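Local coordinates for protein vacuolar aminopeptidase 1 (PDB 5JGF) that removes amino acids from the N-terminus of peptides and proteins in the yeast vacuole, working as a zinc-dependent aminopeptidase assembled into dodecamers, at residues R65-N69 with T304-A308; D204-L210 with V230-M236; A269-A273 with G452-F456; W335-I339 with W463-Y467; M379-G385 with R426-L430. One frame throughout, in Å; residues are numbered along the deposited sequence.

Interaction 1 of 5, residues R65-N69 with T304-A308; sequences RNGTN and TRQGA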
# COMPACT_ATOMS: atom_id res chain seq x y z
N ARG D 65 2.00 -52.67 -17.47
CA ARG D 65 3.32 -52.09 -17.28
C ARG D 65 3.35 -51.43 -15.90
O ARG D 65 2.43 -50.69 -15.55
CB ARG D 65 3.62 -51.04 -18.35
CG ARG D 65 4.95 -50.32 -18.14
CD ARG D 65 5.19 -49.27 -19.21
NE ARG D 65 5.33 -49.86 -20.53
CZ ARG D 65 5.51 -49.16 -21.65
NH1 ARG D 65 5.58 -47.83 -21.60
NH2 ARG D 65 5.63 -49.79 -22.81
N ASN D 66 4.39 -51.71 -15.13
CA ASN D 66 4.56 -51.11 -13.80
C ASN D 66 3.44 -51.44 -12.82
O ASN D 66 3.43 -50.94 -11.70
CB ASN D 66 4.66 -49.58 -13.96
CG ASN D 66 5.30 -48.91 -12.76
OD1 ASN D 66 6.47 -49.15 -12.46
ND2 ASN D 66 4.54 -48.05 -12.08
N GLY D 67 2.51 -52.29 -13.25
CA GLY D 67 1.39 -52.66 -12.40
C GLY D 67 0.35 -51.55 -12.28
O GLY D 67 -0.58 -51.66 -11.49
N THR D 68 0.51 -50.50 -13.08
CA THR D 68 -0.41 -49.35 -13.03
C THR D 68 -0.81 -48.82 -14.41
O THR D 68 -1.52 -47.82 -14.50
CB THR D 68 0.24 -48.18 -12.26
OG1 THR D 68 1.43 -47.77 -12.94
CG2 THR D 68 0.60 -48.59 -10.85
N ASN D 69 -0.36 -49.49 -15.46
CA ASN D 69 -0.61 -49.08 -16.85
C ASN D 69 -1.07 -50.36 -17.56
O ASN D 69 -0.29 -51.30 -17.71
CB ASN D 69 0.71 -48.55 -17.41
CG ASN D 69 0.62 -47.99 -18.83
OD1 ASN D 69 1.65 -47.77 -19.46
ND2 ASN D 69 -0.59 -47.76 -19.33
N THR D 304 5.97 -40.14 -17.89
CA THR D 304 6.58 -41.26 -17.17
C THR D 304 6.39 -42.45 -18.11
O THR D 304 5.61 -42.37 -19.06
CB THR D 304 5.87 -41.58 -15.84
OG1 THR D 304 4.55 -42.06 -16.11
CG2 THR D 304 5.78 -40.33 -14.96
N ARG D 305 7.08 -43.56 -17.86
CA ARG D 305 6.93 -44.70 -18.75
C ARG D 305 5.54 -45.33 -18.64
O ARG D 305 5.08 -45.96 -19.59
CB ARG D 305 8.01 -45.74 -18.49
CG ARG D 305 7.78 -46.61 -17.27
CD ARG D 305 8.94 -47.58 -17.09
NE ARG D 305 8.63 -48.55 -16.05
CZ ARG D 305 8.45 -49.84 -16.26
NH1 ARG D 305 8.55 -50.34 -17.48
NH2 ARG D 305 8.14 -50.64 -15.25
N GLN D 306 4.88 -45.14 -17.50
CA GLN D 306 3.55 -45.71 -17.31
C GLN D 306 2.43 -44.71 -17.60
O GLN D 306 1.25 -45.00 -17.41
CB GLN D 306 3.40 -46.27 -15.88
CG GLN D 306 3.61 -45.25 -14.76
CD GLN D 306 5.04 -45.20 -14.24
OE1 GLN D 306 5.38 -44.34 -13.41
NE2 GLN D 306 5.87 -46.12 -14.70
N GLY D 307 2.81 -43.52 -18.07
CA GLY D 307 1.84 -42.50 -18.41
C GLY D 307 1.60 -42.51 -19.91
O GLY D 307 2.26 -43.25 -20.64
N ALA D 308 0.67 -41.68 -20.39
CA ALA D 308 0.36 -41.63 -21.82
C ALA D 308 1.58 -41.39 -22.71
O ALA D 308 1.66 -41.93 -23.80
CB ALA D 308 -0.70 -40.56 -22.09
O HOH W 1 8.44 -46.79 -13.72
O HOH W 2 6.84 -53.13 -15.43
O HOH W 3 2.19 -45.96 -21.45

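Interaction 2 of 5, residues D204-L210 with V230-M236; sequences DEKKSPL and VSELIQM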
# COMPACT_ATOMS: atom_id res chain seq x y z
N ASP D 204 14.32 -60.26 14.61
CA ASP D 204 13.94 -60.62 13.25
C ASP D 204 13.40 -59.42 12.49
O ASP D 204 13.76 -59.19 11.33
CB ASP D 204 12.89 -61.74 13.27
CG ASP D 204 12.77 -62.44 11.93
OD1 ASP D 204 11.64 -62.50 11.39
OD2 ASP D 204 13.80 -62.93 11.43
N GLU D 205 12.53 -58.65 13.13
CA GLU D 205 11.94 -57.47 12.50
C GLU D 205 13.01 -56.48 12.07
O GLU D 205 12.88 -55.82 11.04
CB GLU D 205 10.95 -56.80 13.46
CG GLU D 205 9.78 -57.69 13.87
CD GLU D 205 8.94 -57.08 14.98
OE1 GLU D 205 9.53 -56.48 15.90
OE2 GLU D 205 7.70 -57.22 14.94
N LYS D 206 14.08 -56.38 12.86
CA LYS D 206 15.17 -55.47 12.56
C LYS D 206 15.94 -55.88 11.32
O LYS D 206 16.79 -55.13 10.83
CB LYS D 206 16.14 -55.38 13.75
CG LYS D 206 15.52 -54.83 15.02
CD LYS D 206 16.53 -54.85 16.15
CE LYS D 206 15.92 -54.38 17.46
NZ LYS D 206 16.90 -54.45 18.58
N LYS D 207 15.66 -57.07 10.81
CA LYS D 207 16.33 -57.56 9.62
C LYS D 207 15.75 -56.96 8.34
O LYS D 207 16.37 -57.01 7.28
CB LYS D 207 16.25 -59.09 9.55
CG LYS D 207 16.99 -59.80 10.68
CD LYS D 207 16.88 -61.31 10.54
CE LYS D 207 17.66 -62.02 11.64
NZ LYS D 207 17.52 -63.50 11.53
N SER D 208 14.56 -56.39 8.46
CA SER D 208 13.90 -55.78 7.31
C SER D 208 14.62 -54.53 6.83
O SER D 208 15.03 -53.70 7.64
CB SER D 208 12.45 -55.42 7.64
OG SER D 208 11.86 -54.67 6.59
N PRO D 209 14.79 -54.38 5.52
CA PRO D 209 15.46 -53.19 4.98
C PRO D 209 14.64 -51.95 5.32
O PRO D 209 15.13 -50.82 5.22
CB PRO D 209 15.50 -53.47 3.48
CG PRO D 209 15.61 -54.96 3.42
CD PRO D 209 14.62 -55.40 4.47
N LEU D 210 13.40 -52.17 5.73
CA LEU D 210 12.51 -51.06 6.08
C LEU D 210 12.49 -50.71 7.56
O LEU D 210 11.87 -49.72 7.95
CB LEU D 210 11.08 -51.36 5.62
CG LEU D 210 10.88 -51.41 4.10
CD1 LEU D 210 9.42 -51.64 3.78
CD2 LEU D 210 11.37 -50.11 3.47
N VAL D 230 7.60 -59.21 8.93
CA VAL D 230 8.18 -57.88 8.82
C VAL D 230 9.58 -57.95 8.19
O VAL D 230 9.93 -57.13 7.34
CB VAL D 230 8.28 -57.18 10.20
CG1 VAL D 230 9.08 -55.89 10.09
CG2 VAL D 230 6.88 -56.87 10.72
N SER D 231 10.37 -58.94 8.60
CA SER D 231 11.72 -59.11 8.07
C SER D 231 11.73 -59.28 6.55
O SER D 231 12.73 -59.00 5.89
CB SER D 231 12.39 -60.32 8.71
OG SER D 231 11.70 -61.52 8.39
N GLU D 232 10.61 -59.74 6.00
CA GLU D 232 10.51 -59.97 4.57
C GLU D 232 10.16 -58.73 3.75
O GLU D 232 10.28 -58.74 2.53
CB GLU D 232 9.49 -61.09 4.31
CG GLU D 232 9.81 -62.36 5.10
CD GLU D 232 8.80 -63.47 4.87
OE1 GLU D 232 7.59 -63.23 5.06
OE2 GLU D 232 9.23 -64.59 4.51
N LEU D 233 9.72 -57.67 4.42
CA LEU D 233 9.37 -56.43 3.71
C LEU D 233 10.62 -55.71 3.21
O LEU D 233 11.54 -55.45 3.99
CB LEU D 233 8.58 -55.50 4.64
CG LEU D 233 7.26 -56.02 5.22
CD1 LEU D 233 6.69 -54.96 6.16
CD2 LEU D 233 6.27 -56.33 4.11
N ILE D 234 10.65 -55.38 1.92
CA ILE D 234 11.79 -54.68 1.33
C ILE D 234 11.48 -53.24 0.89
O ILE D 234 12.35 -52.37 0.96
CB ILE D 234 12.36 -55.46 0.12
CG1 ILE D 234 13.40 -56.46 0.61
CG2 ILE D 234 13.01 -54.52 -0.88
CD1 ILE D 234 12.91 -57.86 0.60
N GLN D 235 10.26 -53.01 0.41
CA GLN D 235 9.84 -51.68 -0.04
C GLN D 235 8.33 -51.61 -0.15
O GLN D 235 7.64 -52.64 -0.10
CB GLN D 235 10.45 -51.33 -1.40
CG GLN D 235 11.66 -50.40 -1.33
CD GLN D 235 11.42 -49.17 -0.47
OE1 GLN D 235 10.28 -48.71 -0.34
NE2 GLN D 235 12.48 -48.63 0.12
N MET D 236 7.80 -50.40 -0.28
CA MET D 236 6.36 -50.23 -0.41
C MET D 236 5.98 -48.90 -1.03
O MET D 236 6.72 -47.92 -0.95
CB MET D 236 5.68 -50.39 0.95
CG MET D 236 6.34 -49.65 2.09
SD MET D 236 5.55 -50.01 3.68
CE MET D 236 5.29 -48.34 4.24
O HOH W 4 9.85 -60.47 11.36

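Interaction 3 of 5, residues A269-A273 with G452-F456; sequences AAMIA and GVKFF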
# COMPACT_ATOMS: atom_id res chain seq x y z
N ALA D 269 -16.25 -47.33 -17.01
CA ALA D 269 -17.25 -47.34 -18.08
C ALA D 269 -16.66 -47.87 -19.39
O ALA D 269 -17.30 -48.64 -20.10
CB ALA D 269 -17.82 -45.94 -18.29
N ALA D 270 -15.44 -47.44 -19.71
CA ALA D 270 -14.80 -47.89 -20.94
C ALA D 270 -14.47 -49.38 -20.91
O ALA D 270 -14.69 -50.09 -21.90
CB ALA D 270 -13.53 -47.08 -21.21
N MET D 271 -13.93 -49.87 -19.79
CA MET D 271 -13.59 -51.28 -19.68
C MET D 271 -14.82 -52.18 -19.71
O MET D 271 -14.82 -53.23 -20.35
CB MET D 271 -12.80 -51.56 -18.39
CG MET D 271 -11.34 -51.14 -18.44
SD MET D 271 -10.40 -51.88 -19.81
CE MET D 271 -10.84 -53.53 -19.70
N ILE D 272 -15.88 -51.77 -19.02
CA ILE D 272 -17.11 -52.56 -19.00
C ILE D 272 -17.67 -52.60 -20.42
O ILE D 272 -18.15 -53.64 -20.88
CB ILE D 272 -18.15 -51.96 -18.04
CG1 ILE D 272 -17.65 -52.07 -16.59
CG2 ILE D 272 -19.49 -52.67 -18.19
CD1 ILE D 272 -17.40 -53.50 -16.14
N ALA D 273 -17.60 -51.47 -21.12
CA ALA D 273 -18.10 -51.42 -22.48
C ALA D 273 -17.30 -52.38 -23.36
O ALA D 273 -17.87 -53.10 -24.18
CB ALA D 273 -17.98 -50.00 -23.03
N GLY D 452 -22.56 -43.86 -19.90
CA GLY D 452 -21.20 -43.88 -20.41
C GLY D 452 -20.90 -45.22 -21.06
O GLY D 452 -20.40 -45.28 -22.18
N VAL D 453 -21.21 -46.30 -20.35
CA VAL D 453 -20.99 -47.65 -20.87
C VAL D 453 -21.73 -47.80 -22.20
O VAL D 453 -21.18 -48.32 -23.18
CB VAL D 453 -21.52 -48.72 -19.90
CG1 VAL D 453 -21.46 -50.10 -20.56
CG2 VAL D 453 -20.70 -48.72 -18.62
N LYS D 454 -22.97 -47.33 -22.24
CA LYS D 454 -23.78 -47.43 -23.44
C LYS D 454 -23.12 -46.71 -24.61
O LYS D 454 -23.05 -47.25 -25.72
CB LYS D 454 -25.17 -46.84 -23.18
CG LYS D 454 -26.14 -46.96 -24.35
CD LYS D 454 -27.55 -46.56 -23.94
CE LYS D 454 -28.09 -45.41 -24.78
NZ LYS D 454 -28.18 -45.76 -26.23
N PHE D 455 -22.61 -45.51 -24.37
CA PHE D 455 -21.96 -44.77 -25.44
C PHE D 455 -20.69 -45.47 -25.93
O PHE D 455 -20.50 -45.63 -27.14
CB PHE D 455 -21.60 -43.36 -24.98
CG PHE D 455 -20.81 -42.60 -25.99
CD1 PHE D 455 -21.43 -42.09 -27.13
CD2 PHE D 455 -19.44 -42.44 -25.84
CE1 PHE D 455 -20.68 -41.44 -28.11
CE2 PHE D 455 -18.69 -41.79 -26.82
CZ PHE D 455 -19.31 -41.29 -27.95
N PHE D 456 -19.83 -45.87 -25.01
CA PHE D 456 -18.57 -46.53 -25.37
C PHE D 456 -18.81 -47.86 -26.08
O PHE D 456 -18.03 -48.25 -26.95
CB PHE D 456 -17.72 -46.75 -24.12
CG PHE D 456 -17.18 -45.48 -23.51
CD1 PHE D 456 -17.13 -45.32 -22.13
CD2 PHE D 456 -16.73 -44.45 -24.33
CE1 PHE D 456 -16.63 -44.15 -21.57
CE2 PHE D 456 -16.23 -43.27 -23.77
CZ PHE D 456 -16.18 -43.12 -22.39

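Interaction 4 of 5, residues W335-I339 with W463-Y467; sequences WANSI and WRSVY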
# COMPACT_ATOMS: atom_id res chain seq x y z
N TRP D 335 -2.54 -45.80 -38.10
CA TRP D 335 -2.97 -44.64 -37.33
C TRP D 335 -3.76 -43.62 -38.13
O TRP D 335 -4.68 -42.99 -37.61
CB TRP D 335 -1.76 -44.00 -36.64
CG TRP D 335 -1.22 -44.88 -35.55
CD1 TRP D 335 0.03 -45.43 -35.48
CD2 TRP D 335 -1.93 -45.35 -34.40
NE1 TRP D 335 0.14 -46.21 -34.36
CE2 TRP D 335 -1.05 -46.18 -33.67
CE3 TRP D 335 -3.23 -45.15 -33.91
CZ2 TRP D 335 -1.42 -46.81 -32.48
CZ3 TRP D 335 -3.60 -45.77 -32.72
CH2 TRP D 335 -2.70 -46.60 -32.02
N ALA D 336 -3.42 -43.46 -39.41
CA ALA D 336 -4.14 -42.51 -40.25
C ALA D 336 -5.61 -42.92 -40.34
O ALA D 336 -6.49 -42.08 -40.54
CB ALA D 336 -3.52 -42.45 -41.64
N ASN D 337 -5.87 -44.22 -40.18
CA ASN D 337 -7.24 -44.74 -40.26
C ASN D 337 -7.85 -45.05 -38.90
O ASN D 337 -8.90 -45.69 -38.83
CB ASN D 337 -7.26 -46.02 -41.11
CG ASN D 337 -7.10 -45.74 -42.59
OD1 ASN D 337 -8.02 -45.23 -43.24
ND2 ASN D 337 -5.93 -46.06 -43.13
N SER D 338 -7.22 -44.58 -37.83
CA SER D 338 -7.70 -44.85 -36.47
C SER D 338 -8.47 -43.69 -35.83
O SER D 338 -8.39 -42.55 -36.27
CB SER D 338 -6.53 -45.21 -35.56
OG SER D 338 -5.78 -46.31 -36.06
N ILE D 339 -9.20 -44.02 -34.77
CA ILE D 339 -9.94 -43.03 -34.00
C ILE D 339 -9.65 -43.30 -32.53
O ILE D 339 -9.85 -44.41 -32.04
CB ILE D 339 -11.48 -43.12 -34.22
CG1 ILE D 339 -11.86 -42.57 -35.60
CG2 ILE D 339 -12.21 -42.34 -33.12
CD1 ILE D 339 -11.55 -41.09 -35.79
N TRP D 463 -17.97 -47.38 -34.67
CA TRP D 463 -17.03 -46.34 -35.11
C TRP D 463 -16.45 -46.57 -36.50
O TRP D 463 -16.31 -45.63 -37.28
CB TRP D 463 -15.89 -46.16 -34.10
CG TRP D 463 -14.77 -47.13 -34.27
CD1 TRP D 463 -14.64 -48.36 -33.68
CD2 TRP D 463 -13.62 -46.98 -35.11
NE1 TRP D 463 -13.49 -48.97 -34.10
CE2 TRP D 463 -12.85 -48.15 -34.98
CE3 TRP D 463 -13.17 -45.96 -35.97
CZ2 TRP D 463 -11.64 -48.34 -35.68
CZ3 TRP D 463 -11.98 -46.15 -36.66
CH2 TRP D 463 -11.23 -47.33 -36.51
N ARG D 464 -16.10 -47.81 -36.82
CA ARG D 464 -15.51 -48.11 -38.12
C ARG D 464 -16.47 -47.76 -39.25
O ARG D 464 -16.09 -47.10 -40.22
CB ARG D 464 -15.10 -49.58 -38.20
CG ARG D 464 -14.31 -49.97 -39.46
CD ARG D 464 -13.01 -49.18 -39.60
NE ARG D 464 -13.19 -47.95 -40.36
CZ ARG D 464 -12.24 -47.03 -40.56
NH1 ARG D 464 -11.03 -47.19 -40.04
NH2 ARG D 464 -12.50 -45.95 -41.28
N SER D 465 -17.72 -48.19 -39.11
CA SER D 465 -18.74 -47.92 -40.12
C SER D 465 -19.01 -46.43 -40.29
O SER D 465 -19.24 -45.95 -41.41
CB SER D 465 -20.05 -48.63 -39.76
OG SER D 465 -21.05 -48.36 -40.72
N VAL D 466 -18.99 -45.69 -39.19
CA VAL D 466 -19.23 -44.25 -39.25
C VAL D 466 -18.05 -43.49 -39.86
O VAL D 466 -18.24 -42.62 -40.71
CB VAL D 466 -19.51 -43.67 -37.84
CG1 VAL D 466 -19.59 -42.14 -37.91
CG2 VAL D 466 -20.82 -44.23 -37.30
N TYR D 467 -16.84 -43.83 -39.43
CA TYR D 467 -15.66 -43.14 -39.94
C TYR D 467 -15.49 -43.40 -41.44
O TYR D 467 -14.85 -42.62 -42.13
CB TYR D 467 -14.41 -43.58 -39.17
CG TYR D 467 -13.23 -42.63 -39.29
CD1 TYR D 467 -13.43 -41.25 -39.40
CD2 TYR D 467 -11.92 -43.10 -39.23
CE1 TYR D 467 -12.35 -40.36 -39.45
CE2 TYR D 467 -10.83 -42.22 -39.27
CZ TYR D 467 -11.06 -40.86 -39.38
OH TYR D 467 -9.99 -39.99 -39.40
O HOH W 5 -7.17 -40.88 -37.84
O HOH W 6 -10.39 -44.37 -42.00

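Interaction 5 of 5, residues M379-G385 with R426-L430; sequences MATDVVG and RTIDL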
# COMPACT_ATOMS: atom_id res chain seq x y z
N MET D 379 -7.44 -29.60 -25.60
CA MET D 379 -8.15 -30.82 -26.01
C MET D 379 -7.77 -31.08 -27.47
O MET D 379 -7.48 -30.14 -28.21
CB MET D 379 -9.66 -30.63 -25.91
CG MET D 379 -10.17 -30.29 -24.51
SD MET D 379 -9.86 -31.60 -23.31
CE MET D 379 -9.60 -30.63 -21.81
N ALA D 380 -7.77 -32.34 -27.88
CA ALA D 380 -7.40 -32.70 -29.26
C ALA D 380 -8.61 -32.72 -30.20
O ALA D 380 -8.46 -32.83 -31.42
CB ALA D 380 -6.72 -34.06 -29.28
N THR D 381 -9.80 -32.60 -29.63
CA THR D 381 -11.06 -32.61 -30.38
C THR D 381 -11.05 -31.64 -31.56
O THR D 381 -10.69 -30.46 -31.42
CB THR D 381 -12.24 -32.26 -29.45
OG1 THR D 381 -12.24 -33.15 -28.33
CG2 THR D 381 -13.57 -32.38 -30.20
N ASP D 382 -11.44 -32.13 -32.74
CA ASP D 382 -11.50 -31.29 -33.94
C ASP D 382 -12.88 -31.38 -34.59
O ASP D 382 -13.75 -32.13 -34.12
CB ASP D 382 -10.40 -31.68 -34.94
CG ASP D 382 -10.54 -33.11 -35.45
OD1 ASP D 382 -11.59 -33.75 -35.21
OD2 ASP D 382 -9.58 -33.60 -36.09
N VAL D 383 -13.08 -30.63 -35.67
CA VAL D 383 -14.38 -30.60 -36.34
C VAL D 383 -14.85 -31.95 -36.87
O VAL D 383 -16.02 -32.29 -36.76
CB VAL D 383 -14.40 -29.54 -37.47
CG1 VAL D 383 -13.50 -29.97 -38.63
CG2 VAL D 383 -15.82 -29.30 -37.94
N VAL D 384 -13.94 -32.73 -37.46
CA VAL D 384 -14.31 -34.04 -37.98
C VAL D 384 -14.64 -34.99 -36.83
O VAL D 384 -15.61 -35.74 -36.89
CB VAL D 384 -13.18 -34.64 -38.84
CG1 VAL D 384 -13.51 -36.09 -39.20
CG2 VAL D 384 -12.99 -33.82 -40.10
N GLY D 385 -13.83 -34.94 -35.77
CA GLY D 385 -14.07 -35.80 -34.62
C GLY D 385 -15.39 -35.47 -33.95
O GLY D 385 -16.08 -36.37 -33.46
N ARG D 426 -6.51 -39.16 -35.45
CA ARG D 426 -7.53 -38.22 -35.02
C ARG D 426 -7.97 -38.66 -33.63
O ARG D 426 -8.35 -39.82 -33.41
CB ARG D 426 -8.70 -38.23 -36.00
CG ARG D 426 -9.89 -37.39 -35.57
CD ARG D 426 -10.77 -37.03 -36.75
NE ARG D 426 -10.24 -35.90 -37.51
CZ ARG D 426 -9.98 -35.92 -38.81
NH1 ARG D 426 -9.51 -34.84 -39.41
NH2 ARG D 426 -10.17 -37.03 -39.52
N THR D 427 -7.92 -37.72 -32.69
CA THR D 427 -8.27 -38.01 -31.30
C THR D 427 -9.38 -37.08 -30.82
O THR D 427 -9.38 -35.89 -31.12
CB THR D 427 -7.02 -37.82 -30.41
OG1 THR D 427 -6.00 -38.73 -30.85
CG2 THR D 427 -7.35 -38.08 -28.95
N ILE D 428 -10.33 -37.65 -30.08
CA ILE D 428 -11.46 -36.90 -29.57
C ILE D 428 -11.50 -36.93 -28.05
O ILE D 428 -11.58 -38.00 -27.45
CB ILE D 428 -12.78 -37.49 -30.11
CG1 ILE D 428 -12.70 -37.58 -31.64
CG2 ILE D 428 -13.97 -36.64 -29.68
CD1 ILE D 428 -13.54 -38.68 -32.24
N ASP D 429 -11.42 -35.75 -27.43
CA ASP D 429 -11.48 -35.67 -25.98
C ASP D 429 -12.93 -35.54 -25.55
O ASP D 429 -13.65 -34.67 -26.03
CB ASP D 429 -10.67 -34.47 -25.48
CG ASP D 429 -9.20 -34.80 -25.26
OD1 ASP D 429 -8.89 -35.51 -24.27
OD2 ASP D 429 -8.36 -34.36 -26.07
N LEU D 430 -13.35 -36.44 -24.67
CA LEU D 430 -14.72 -36.44 -24.16
C LEU D 430 -14.71 -37.22 -22.86
O LEU D 430 -13.68 -37.73 -22.43
CB LEU D 430 -15.66 -37.10 -25.17
CG LEU D 430 -15.26 -38.44 -25.79
CD1 LEU D 430 -15.20 -39.53 -24.74
CD2 LEU D 430 -16.27 -38.81 -26.89
O HOH W 7 -7.17 -34.95 -33.10
O HOH W 8 -11.33 -34.98 -32.88

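Interaction 1 of 5, residues R65-N69 with T304-A308
R65 lays its CG over one face of the R305 guanidinium, toward the rim, with CG 3.7 Å from R305 NH1. The two guanidinium planes are 7° apart, yet R65 turns an edge to its partner: NH1 donates, nearly in its own plane, to R305 O at 2.8 Å. The side-chain amides of N66 and Q306 are stacked, their planes 12° apart and N66 CG 3.4 Å from Q306 NE2; within the amide plane, N66 ND2 hydrogen-bonds to T68 OG1, which also bonds to D296. Both segments are loops: R65-N69 is the tight connection between strands 58-65 and 69-76, closed by a classic beta bulge in which T68 and N69 both face R65, and T304-G307 is a type I turn. Water 1 joins R305 NE to Q306 NE2, water 2 links N66 N to R305 NH2, and Q306 OE1 takes N297 ND2. Were R65 an alanine, R305 O would probably lose this donor and E46 its salt-bridge partner, with one R305 face uncovered. N69 lies along Q306, CG 3.4 Å from Q306 O, while its ND2 serves L294 O. N66 OD1 bonds to R426 NH1, and R305 NH1 to G424 O, of a second subunit.

Interaction 2 of 5, residues D204-L210 with V230-M236
L210 fills the apolar centre, its branched end set against the start of strand 233-242. CD1 lies 4.0 Å from L233 CB and equally near M236 CG, while CD2 rests 3.5 Å from I234 O, so the leucine touches backbone as well as side chains. With CG anti to the carbonyl carbon (chi1 -67°), both methyls are carried onto the strand. P209 adds its ring next to this: CG packs on I234 CG1 at 3.9 Å. On the other flank V230 CG1 meets E205 CB at 4.0 Å, and the carboxylate of E205 goes on to a salt bridge with R220 of helix 216-226.

Farther out the contact turns polar. S208 OG donates to L233 O at 2.7 Å, approaching with a C=O...O angle of 138° and 24° out of the carbonyl plane. At the outer end D204 OD1 stands 3.2 Å from S231 OG, and water 4 joins the same carboxylate oxygen to S231 N. Q235 turns its NE2 to E390 of a second subunit, whose R394 and A387 pack on P209 and I234.

Here the loop before helix 216-226 is tied to the strand that follows it, at a strand start marked by a classic beta bulge, where I234 and Q235 both face L139 of the six-stranded antiparallel sheet.

Interaction 3 of 5, residues A269-A273 with G452-F456
Two long helices of the catalytic domain pack here through small side chains: A269-A273 on helix 261-278 and G452-F456 on helix 448-468. Their local axes approach to 8.0 Å and cross at -53°, a close spacing that the alanines and the glycine allow. At the nearest backbone point the CA atoms of A269 and V453 are 4.7 Å apart. G452 also matters for fit, since a CB on it would come tightly up to A269 CB.

F456 reaches across with its ring and its CB. The ring turns its edge to A269, whose CB lies in the ring plane, 3.9 Å from F456 CE1; F456 CD1 meets A270 N at 3.6 Å. Nearer the backbone, F456 CB and A273 CB approach to 3.4 Å. V453 spreads its two methyls along the other helix: CG1, anti to the backbone N (chi1 172°), meets I272 CG2 at 4.0 Å, and CG2 rests 3.7 Å from A269 O.

Both helices lie on the mixed central sheet, with A270 and F456 on I88 of strand 86-91 and F456 also on L430. The F456 side chain is about 12 Å from a bound zinc ion. Methyl groups, an aromatic ring and helix backbone make up the whole interface, so its fit probably rests on shape and close approach, with neither salt bridge nor hydrogen bond between the two segments.

Interaction 4 of 5, residues W335-I339 with W463-Y467
The turn that leads from helix 331-336 into strand 339-347 of the central sheet meets the last turns of helix 448-468. I339, at the start of that strand, points its side chain at two aromatic residues of the helix. Its CD1 sits over the middle of the Y467 ring, 3.6 Å from the centroid and 12° off the ring normal, a CH-pi contact. One bond back, I339 CG1 lies 3.7 Å from W463 CE3, and the isoleucine and tryptophan side chains run past each other in opposite directions. Y467 CG is anti to the backbone N (chi1 -161°), which swings the ring across to lie over I339.

N337, the first residue to leave helical geometry after helix 331-336, presents its carbonyl oxygen to three groups. R464 NH1 donates to N337 O at 2.9 Å, but weakly, the N-H...O angle being 129°; K83 O is the stronger partner of that nitrogen. The same oxygen lies at the edges of the W463 and Y467 rings, 3.7 Å from W463 CH2. C-terminal helix 448-468 thus covers the crossing from helix 331-336 into the mixed sheet. Replacing Y467 by a leucine would probably cost I339 CD1 its aromatic face and leave R426 NH2 without its weak hydroxyl partner.

Water 6 connects N337 OD1 with R464 NH2, and water 5 lies within bonding distance of A336 O and S338 O. N337 ND2 bonds to T333 O and to the backbone O of K47 of a third subunit, whose NZ reaches A336 O.

Interaction 5 of 5, residues M379-G385 with R426-L430
R426, in the first part of segment 426-430, has a carboxylate at the edge of its guanidinium and a valine over one face. NE donates to the syn lone pair of D382 OD2 at 2.8 Å with an N-H...O angle of 174°, and the acceptor lies close to the guanidinium plane, so this salt bridge is met at the edge. Over the face sits V384 CB, 3.4 Å from R426 CZ and above the centre. The bend at chi3 (-81°) turns the group to where both can reach it. Its NH1 goes on to N66 of a third subunit.

T427 meets A380 CB with its own CB, while its backbone works through water: water 7 joins T427 N to A380 O, and water 8 joins T427 O to D382 N. I428 follows with CD1 3.6 Å from G385 O; a side chain on that glycine would clash with I428 CG1.

Two bonds across the contact hold D429. Its N-H goes to T381 OG1 at 2.9 Å, an oxygen also bonded to S372 O, and its OD2 accepts from A380 N at 2.8 Å on the anti lone pair, an almost straight bond of 177°. M379 SD rests 3.7 Å from D429 CB. The other carboxylate oxygen, OD1, is held by T414 and S342.

D382 also caps helix 383-396: its OD1 accepts from G385 N at 2.6 Å. The whole is an N-capped helix start laid against a strand of the central sheet, on the border of the zinc site, where the D429 side chain comes within about 5 Å of that of the zinc ligand D344.

How the interactions relate
Interactions 3, 4 and 5 form one neighbourhood on the mixed central sheet. Interactions 4 and 5 have centres 13 Å apart and touch, I339 packing on I428; interactions 3 and 5 touch where F455 and F456 meet L430. Helix 448-468 serves both interactions 3 and 4. Interaction 1, about 24 Å from interaction 5 between centres, closes before it along the chain and crosses interaction 3. Interaction 2 is nested within the loop of interaction 1 and lies, between centres, about 42 to 52 Å from interactions 3, 4 and 5, on the separate antiparallel sheet. In the dodecamer N66 of interaction 1 bonds to R426 of interaction 5 in a neighbouring subunit, so these regions meet across the interface.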